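Local coordinates for protein extracellular ligand-binding receptor (Rhodopseudomonas palustris, PDB 3UKJ) that probably binds lignin-derived aromatic acids as the solute-binding component of a transporter, here holding 3-(4-hydroxy-phenyl)pyruvic acid, at residues Ala100-Thr105 with Asp339-Asp344; Ala109-Val114 with Phe312-Arg317; Ala319-Lys324 with Phe335-Arg340. All blocks are in the same frame, centred on the assembly; numbering follows the deposited sequence. Where two conformers were deposited one is given.

Interaction 1 of 3, residues Ala100-Thr105 with Asp339-Asp344; sequences APLPVT and DRYGLD. With ENO (3-(4-hydroxy-phenyl)pyruvic acid), chain B.
The phenol ring of Y341 is met at its hydroxyl edge, close to the ring plane, by CA of P101 and the carbonyl oxygen of L102, while CG2 of V104 comes obliquely to CE2 of Y341 at 3.8 Å. V114 and P118 also pack on this tyrosine. With CG of Y341 anti to the carbonyl carbon (chi1 -75°), the ring reaches across to the other segment. There its OH donates to L102 O over 2.7 Å, tilted 26° from the carbonyl plane. V104 and Y341 run antiparallel alongside one another, and V104 stands nearly perpendicular to R340, CG1 resting on the R340 CG methylene at 3.8 Å. The R340 chain then bends away, taking its guanidinium to S112 O and T336 O. The 100-105 loop follows strand 96-98 in the first lobe of a periplasmic binding protein fold and lines the ligand pocket: CD of P101 lies 3.4 Å from the keto oxygen O4 of the bound 3-(4-hydroxy-phenyl)pyruvic acid, and CB of A100 is also close to it. Y341 thus probably acts from the second shell, steadying the backbone next to these pocket residues. The backbone carrying Y341 is braced by D339: OD1 accepts from Y341 N at 3.0 Å, an Asx turn, and from G342 N at 2.8 Å (171°), an Asx motif, both from the same face of the carboxylate.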
# COMPACT_ATOMS: atom_id res chain seq x y z
N ALA A 100 2.77 2.64 -3.01
CA ALA A 100 1.46 2.10 -3.45
C ALA A 100 1.73 0.90 -4.36
O ALA A 100 2.78 0.87 -5.03
CB ALA A 100 0.65 3.20 -4.25
N PRO A 101 0.81 -0.08 -4.39
CA PRO A 101 1.04 -1.20 -5.29
C PRO A 101 0.96 -0.71 -6.75
O PRO A 101 0.44 0.39 -7.05
CB PRO A 101 -0.14 -2.15 -5.02
CG PRO A 101 -1.03 -1.48 -4.06
CD PRO A 101 -0.38 -0.24 -3.55
N LEU A 102 1.70 -1.38 -7.60
CA LEU A 102 1.60 -1.09 -9.03
C LEU A 102 1.93 -2.31 -9.88
O LEU A 102 2.58 -3.26 -9.40
CB LEU A 102 2.50 0.11 -9.42
CG LEU A 102 4.00 -0.20 -9.59
CD1 LEU A 102 4.71 0.97 -10.24
CD2 LEU A 102 4.61 -0.55 -8.20
N PRO A 103 1.48 -2.30 -11.15
CA PRO A 103 1.85 -3.36 -12.09
C PRO A 103 3.33 -3.22 -12.35
O PRO A 103 3.78 -2.21 -12.89
CB PRO A 103 1.03 -3.04 -13.35
CG PRO A 103 0.15 -1.85 -13.01
CD PRO A 103 0.71 -1.21 -11.78
N VAL A 104 4.08 -4.24 -11.96
CA VAL A 104 5.51 -4.24 -12.16
C VAL A 104 5.82 -4.97 -13.47
O VAL A 104 5.85 -6.19 -13.53
CB VAL A 104 6.29 -4.90 -10.99
CG1 VAL A 104 7.77 -4.87 -11.29
CG2 VAL A 104 6.00 -4.16 -9.69
N THR A 105 5.95 -4.18 -14.53
CA THR A 105 6.27 -4.67 -15.86
C THR A 105 7.82 -4.72 -16.02
O THR A 105 8.56 -4.23 -15.15
CB THR A 105 5.74 -3.66 -16.88
OG1 THR A 105 6.25 -2.39 -16.51
CG2 THR A 105 4.18 -3.59 -16.84
N ASP A 339 10.87 -10.47 -8.39
CA ASP A 339 9.90 -10.17 -7.35
C ASP A 339 10.30 -8.86 -6.72
O ASP A 339 11.21 -8.80 -5.88
CB ASP A 339 9.88 -11.29 -6.33
CG ASP A 339 8.91 -11.04 -5.19
OD1 ASP A 339 8.17 -10.01 -5.16
OD2 ASP A 339 8.88 -11.92 -4.31
N ARG A 340 9.60 -7.80 -7.09
CA ARG A 340 9.91 -6.48 -6.57
C ARG A 340 9.12 -6.09 -5.32
O ARG A 340 9.27 -4.96 -4.80
CB ARG A 340 9.78 -5.45 -7.70
CG ARG A 340 10.58 -5.83 -8.95
CD ARG A 340 12.02 -6.12 -8.57
NE ARG A 340 12.72 -4.90 -8.18
CZ ARG A 340 14.01 -4.82 -7.89
NH1 ARG A 340 14.74 -5.93 -7.69
NH2 ARG A 340 14.55 -3.62 -7.72
N TYR A 341 8.25 -7.00 -4.86
CA TYR A 341 7.49 -6.83 -3.60
C TYR A 341 8.25 -7.52 -2.47
O TYR A 341 8.38 -6.97 -1.39
CB TYR A 341 6.10 -7.46 -3.77
CG TYR A 341 5.18 -6.62 -4.62
CD1 TYR A 341 4.36 -5.65 -4.02
CD2 TYR A 341 5.14 -6.76 -6.01
CE1 TYR A 341 3.46 -4.90 -4.77
CE2 TYR A 341 4.29 -5.96 -6.79
CZ TYR A 341 3.46 -5.04 -6.16
OH TYR A 341 2.56 -4.32 -6.90
N GLY A 342 8.69 -8.77 -2.70
CA GLY A 342 9.55 -9.48 -1.76
C GLY A 342 8.90 -9.95 -0.46
O GLY A 342 9.60 -10.21 0.53
N LEU A 343 7.58 -10.09 -0.47
CA LEU A 343 6.82 -10.45 0.74
C LEU A 343 6.16 -11.84 0.70
O LEU A 343 6.03 -12.46 -0.37
CB LEU A 343 5.77 -9.36 1.02
CG LEU A 343 6.31 -8.00 1.43
CD1 LEU A 343 5.12 -6.97 1.46
CD2 LEU A 343 7.00 -8.11 2.80
N ASP A 344 5.82 -12.34 1.88
CA ASP A 344 5.17 -13.65 2.04
C ASP A 344 4.00 -13.55 3.03
O ASP A 344 3.48 -12.44 3.29
CB ASP A 344 6.19 -14.74 2.41
CG ASP A 344 6.92 -14.51 3.75
OD1 ASP A 344 6.42 -13.74 4.62
OD2 ASP A 344 7.88 -15.28 4.01
O4 ENO B . -2.66 2.04 -4.53
C9 ENO B . -2.00 2.04 -1.08
C8 ENO B . -1.23 1.23 -0.22
C7 ENO B . -1.67 -0.07 0.00
C6 ENO B . -2.83 -0.59 -0.59
C5 ENO B . -3.53 0.18 -1.51
C4 ENO B . -3.15 1.51 -1.71
O3 ENO B . -1.00 -0.85 0.89
C3 ENO B . -4.05 2.38 -2.56
C2 ENO B . -3.73 2.43 -4.04
C1 ENO B . -4.64 3.22 -4.90
O2 ENO B . -4.30 3.36 -6.07
O1 ENO B . -5.72 3.71 -4.48

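Interaction 2 of 3, residues Ala109-Val114 with Phe312-Arg317; sequences AKWSVV and FREAIR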
# COMPACT_ATOMS: atom_id res chain seq x y z
N ALA A 109 10.63 -2.98 -13.41
CA ALA A 109 11.21 -3.91 -12.45
C ALA A 109 12.65 -3.65 -12.02
O ALA A 109 13.04 -4.03 -10.92
CB ALA A 109 11.06 -5.34 -12.97
N LYS A 110 13.48 -3.12 -12.91
CA LYS A 110 14.89 -2.94 -12.56
C LYS A 110 15.12 -1.99 -11.39
O LYS A 110 15.94 -2.28 -10.51
CB LYS A 110 15.72 -2.53 -13.77
CG LYS A 110 17.21 -2.38 -13.48
CD LYS A 110 18.00 -2.31 -14.77
CE LYS A 110 19.48 -2.11 -14.48
NZ LYS A 110 20.29 -1.91 -15.76
N TRP A 111 14.45 -0.84 -11.41
CA TRP A 111 14.77 0.22 -10.47
C TRP A 111 13.77 0.43 -9.31
O TRP A 111 14.10 1.14 -8.34
CB TRP A 111 15.03 1.52 -11.22
CG TRP A 111 16.32 1.46 -12.00
CD1 TRP A 111 16.49 1.08 -13.32
CD2 TRP A 111 17.65 1.62 -11.46
NE1 TRP A 111 17.83 1.07 -13.64
CE2 TRP A 111 18.56 1.29 -12.50
CE3 TRP A 111 18.16 1.96 -10.18
CZ2 TRP A 111 19.95 1.48 -12.36
CZ3 TRP A 111 19.55 2.05 -10.01
CH2 TRP A 111 20.43 1.85 -11.12
N SER A 112 12.59 -0.21 -9.38
CA SER A 112 11.54 -0.03 -8.34
C SER A 112 11.40 -1.27 -7.47
O SER A 112 11.52 -2.40 -7.96
CB SER A 112 10.19 0.20 -9.01
OG SER A 112 10.15 1.43 -9.72
N VAL A 113 11.26 -1.03 -6.16
CA VAL A 113 10.74 -2.04 -5.21
C VAL A 113 9.53 -1.44 -4.53
O VAL A 113 9.24 -0.22 -4.67
CB VAL A 113 11.77 -2.47 -4.12
CG1 VAL A 113 12.97 -3.21 -4.73
CG2 VAL A 113 12.25 -1.25 -3.29
N VAL A 114 8.71 -2.33 -3.98
CA VAL A 114 7.37 -1.96 -3.54
C VAL A 114 7.13 -2.31 -2.07
O VAL A 114 7.36 -3.45 -1.64
CB VAL A 114 6.28 -2.59 -4.47
CG1 VAL A 114 4.88 -2.07 -4.14
CG2 VAL A 114 6.61 -2.35 -5.93
N PHE A 312 26.57 5.01 -6.83
CA PHE A 312 25.88 4.81 -5.54
C PHE A 312 24.47 4.31 -5.82
O PHE A 312 23.97 3.42 -5.12
CB PHE A 312 25.82 6.10 -4.71
CG PHE A 312 25.44 5.88 -3.27
CD1 PHE A 312 26.34 5.28 -2.39
CD2 PHE A 312 24.24 6.37 -2.77
CE1 PHE A 312 26.00 5.01 -1.08
CE2 PHE A 312 23.91 6.18 -1.41
CZ PHE A 312 24.75 5.44 -0.59
N ARG A 313 23.83 4.87 -6.85
CA ARG A 313 22.52 4.38 -7.32
C ARG A 313 22.56 2.89 -7.68
O ARG A 313 21.73 2.07 -7.20
CB ARG A 313 22.04 5.24 -8.48
CG ARG A 313 21.61 6.65 -8.05
CD ARG A 313 21.59 7.60 -9.23
NE ARG A 313 20.96 8.87 -8.89
CZ ARG A 313 20.77 9.84 -9.77
NH1 ARG A 313 21.04 9.61 -11.07
NH2 ARG A 313 20.14 10.96 -9.40
N GLU A 314 23.56 2.52 -8.47
CA GLU A 314 23.77 1.12 -8.80
C GLU A 314 24.03 0.26 -7.57
O GLU A 314 23.55 -0.85 -7.49
CB GLU A 314 24.92 0.98 -9.81
CG GLU A 314 24.50 1.25 -11.26
CD GLU A 314 23.53 0.19 -11.84
OE1 GLU A 314 23.58 -0.95 -11.36
OE2 GLU A 314 23.08 0.37 -12.99
N ALA A 315 24.89 0.73 -6.66
CA ALA A 315 25.25 -0.08 -5.50
C ALA A 315 24.02 -0.34 -4.61
O ALA A 315 23.91 -1.40 -4.02
CB ALA A 315 26.41 0.56 -4.70
N ILE A 316 23.17 0.69 -4.45
CA ILE A 316 21.89 0.51 -3.76
C ILE A 316 21.01 -0.49 -4.51
O ILE A 316 20.44 -1.37 -3.88
CB ILE A 316 21.10 1.89 -3.59
CG1 ILE A 316 21.84 2.79 -2.58
CG2 ILE A 316 19.63 1.62 -3.18
CD1 ILE A 316 21.34 4.24 -2.55
N ARG A 317 20.93 -0.38 -5.83
CA ARG A 317 20.10 -1.33 -6.60
C ARG A 317 20.59 -2.78 -6.37
O ARG A 317 19.78 -3.69 -6.15
CB ARG A 317 20.15 -0.99 -8.11
CG ARG A 317 19.24 -1.87 -8.93
CD ARG A 317 19.39 -1.60 -10.43
NE ARG A 317 20.72 -2.01 -10.94
CZ ARG A 317 21.09 -3.26 -11.21
NH1 ARG A 317 20.27 -4.29 -10.99
NH2 ARG A 317 22.31 -3.49 -11.67
O HOH W 1 17.53 -4.46 -10.19
O HOH W 2 22.90 -1.45 -14.92
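The turn at K110 and W111, which leads into edge strand 112-114, comes up against the flank of helix 310-322, with the CA atoms of W111 and R317 6.8 Å apart and no hydrogen bond directly between the segments. R317 stretches out from the helix with CG anti to the backbone nitrogen (chi1 -176°) and the chain extended through CD, which brings CD over one face of the W111 six-membered ring in a CH-pi contact, 3.4 Å from the centroid and almost on the ring normal. A bend at chi3 then turns the guanidinium 70° to the indole. Side-on, through NE and NH2, it grips a single oxygen of E314, the NH2 to OE1 salt bridge measuring 2.9 Å. The other oxygen, OE2 of E314, sits at the indole edge, 3.4 Å from W111 CZ2. K110 puts CE over a face of the guanidinium, 3.8 Å from R317 CZ. One water links K110 O to R317 NH1; a second accepts from K110 NZ and donates to E314 OE2. The carboxylate lies between the arginine it pairs with and a lysine reached through water, indole rim at its side, which probably stabilises its charge and eases the nearness of the cations.

Interaction 3 of 3, residues Ala319-Lys324 with Phe335-Arg340; sequences ALLTEK and FTETDR
The ammonium nitrogen of K324 is held by two backbone carbonyls, one from each segment: it donates to L321 O at 3.1 Å and, more weakly, to F335 O at 2.9 Å. A bend at chi2 (-59°) curls the lysine back over the end of helix 310-322 and so brings NZ to both. Beside it a water accepts from F335 N at 2.8 Å and has L320 O and E323 O within reach, either of which it can donate to, so that the helix terminus and the loop are probably also joined through solvent.

Next to this polar seam, CD2 of L320 leans on CE2 of F335 at 4.0 Å, while L320 O lies in the ring plane at its edge; V113 of the neighbouring edge strand packs on both side chains. L321 sends CD2 into the bend of the loop, against the T336 carbonyl carbon and the edge of the R340 guanidinium, 3.5 Å from NH1. That NH1 donates nearly straight (167°) to T336 O at 2.9 Å, approaching from above the carbonyl plane, while NE is taken by S112 O of the edge strand. In the bend itself, OG1 of T336 accepts from T338 N at 3.2 Å, an ST turn, and from D339 N at 2.7 Å, which makes an ST motif. A valine in place of T336 would probably leave the T338 and D339 amides without this acceptor and free the turn to open.

The contact closes the base of the excursion that carries the short hairpin of strands 326-327 and 332-333. Carbonyls at a helix C-terminus carry partial negative charge, and the lysine ammonium placed there, bonded to L321 O, probably offsets part of it while tying the helix end to the loop.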
# COMPACT_ATOMS: atom_id res chain seq x y z
N ALA A 319 22.34 -3.88 -3.81
CA ALA A 319 22.15 -4.24 -2.40
C ALA A 319 20.73 -4.70 -2.13
O ALA A 319 20.49 -5.52 -1.25
CB ALA A 319 22.53 -3.10 -1.50
N LEU A 320 19.77 -4.09 -2.83
CA LEU A 320 18.38 -4.56 -2.76
C LEU A 320 18.22 -6.02 -3.14
O LEU A 320 17.29 -6.71 -2.65
CB LEU A 320 17.48 -3.68 -3.61
CG LEU A 320 17.17 -2.29 -3.02
CD1 LEU A 320 16.58 -1.32 -4.06
CD2 LEU A 320 16.31 -2.32 -1.75
N LEU A 321 19.09 -6.50 -4.03
CA LEU A 321 19.09 -7.92 -4.42
C LEU A 321 19.84 -8.82 -3.42
O LEU A 321 19.49 -9.99 -3.26
CB LEU A 321 19.66 -8.10 -5.83
CG LEU A 321 18.94 -7.30 -6.93
CD1 LEU A 321 19.76 -7.40 -8.21
CD2 LEU A 321 17.55 -7.93 -7.16
N THR A 322 20.89 -8.31 -2.78
CA THR A 322 21.74 -9.16 -1.92
C THR A 322 21.33 -9.23 -0.44
O THR A 322 21.60 -10.24 0.24
CB THR A 322 23.24 -8.77 -2.02
OG1 THR A 322 23.41 -7.37 -1.75
CG2 THR A 322 23.78 -9.11 -3.43
N GLU A 323 20.67 -8.17 0.04
CA GLU A 323 20.25 -8.06 1.43
C GLU A 323 18.89 -8.70 1.61
O GLU A 323 17.88 -8.09 1.30
CB GLU A 323 20.23 -6.60 1.87
CG GLU A 323 21.63 -6.02 1.99
CD GLU A 323 22.52 -6.84 2.94
OE1 GLU A 323 22.11 -7.14 4.08
OE2 GLU A 323 23.62 -7.20 2.53
N LYS A 324 18.88 -9.82 2.32
CA LYS A 324 17.67 -10.61 2.48
C LYS A 324 17.03 -10.45 3.86
O LYS A 324 17.67 -10.00 4.81
CB LYS A 324 18.02 -12.08 2.24
CG LYS A 324 18.65 -12.38 0.88
CD LYS A 324 17.72 -11.97 -0.27
CE LYS A 324 18.14 -12.58 -1.62
NZ LYS A 324 17.26 -12.05 -2.70
N PHE A 335 13.89 -9.10 -1.86
CA PHE A 335 13.62 -8.78 -3.24
C PHE A 335 14.48 -9.63 -4.14
O PHE A 335 15.59 -9.99 -3.77
CB PHE A 335 13.88 -7.30 -3.55
CG PHE A 335 13.18 -6.36 -2.62
CD1 PHE A 335 11.80 -6.16 -2.70
CD2 PHE A 335 13.90 -5.69 -1.63
CE1 PHE A 335 11.16 -5.27 -1.85
CE2 PHE A 335 13.30 -4.75 -0.82
CZ PHE A 335 11.90 -4.56 -0.87
N THR A 336 13.99 -9.86 -5.36
CA THR A 336 14.75 -10.53 -6.39
C THR A 336 14.62 -9.73 -7.69
O THR A 336 13.88 -8.74 -7.74
CB THR A 336 14.21 -11.96 -6.64
OG1 THR A 336 12.91 -11.87 -7.24
CG2 THR A 336 14.10 -12.73 -5.32
N GLU A 337 15.30 -10.18 -8.73
CA GLU A 337 15.22 -9.56 -10.05
C GLU A 337 13.80 -9.57 -10.62
O GLU A 337 13.41 -8.63 -11.32
CB GLU A 337 16.20 -10.22 -11.03
CG GLU A 337 17.68 -9.89 -10.76
CD GLU A 337 18.62 -10.32 -11.89
OE1 GLU A 337 18.40 -11.42 -12.46
OE2 GLU A 337 19.73 -9.75 -11.96
N THR A 338 12.99 -10.54 -10.20
CA THR A 338 11.61 -10.66 -10.72
C THR A 338 10.52 -10.40 -9.68
O THR A 338 9.36 -10.15 -10.04
CB THR A 338 11.35 -12.04 -11.42
OG1 THR A 338 11.50 -13.11 -10.48
CG2 THR A 338 12.29 -12.27 -12.60
N ASP A 339 10.87 -10.47 -8.39
CA ASP A 339 9.90 -10.17 -7.35
C ASP A 339 10.30 -8.86 -6.72
O ASP A 339 11.21 -8.80 -5.88
CB ASP A 339 9.88 -11.29 -6.33
CG ASP A 339 8.91 -11.04 -5.19
OD1 ASP A 339 8.17 -10.01 -5.16
OD2 ASP A 339 8.88 -11.92 -4.31
N ARG A 340 9.60 -7.80 -7.09
CA ARG A 340 9.91 -6.48 -6.57
C ARG A 340 9.12 -6.09 -5.32
O ARG A 340 9.27 -4.96 -4.80
CB ARG A 340 9.78 -5.45 -7.70
CG ARG A 340 10.58 -5.83 -8.95
CD ARG A 340 12.02 -6.12 -8.57
NE ARG A 340 12.72 -4.90 -8.18
CZ ARG A 340 14.01 -4.82 -7.89
NH1 ARG A 340 14.74 -5.93 -7.69
NH2 ARG A 340 14.55 -3.62 -7.72
O HOH W 3 16.56 -8.90 -1.01

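Overall arrangement
All three contacts lie on one side of the chain's centre, their own centres 9 to 13 Å apart, around edge strand 112-114 of the six-stranded sheet. Interaction 2 is nested within the long loop closed by interaction 1, interaction 3 follows it on the same helix 310-322, and interactions 1 and 3 share D339 and R340. R340 ties them together, its backbone O bonding to V114 N at 2.8 Å. From interaction 1 the chain runs on to strand 349-354 of the other sheet, so the group probably helps to fix the chain where it passes between the two lobes, between which the aromatic acid is bound, with interaction 1 nearest that pocket.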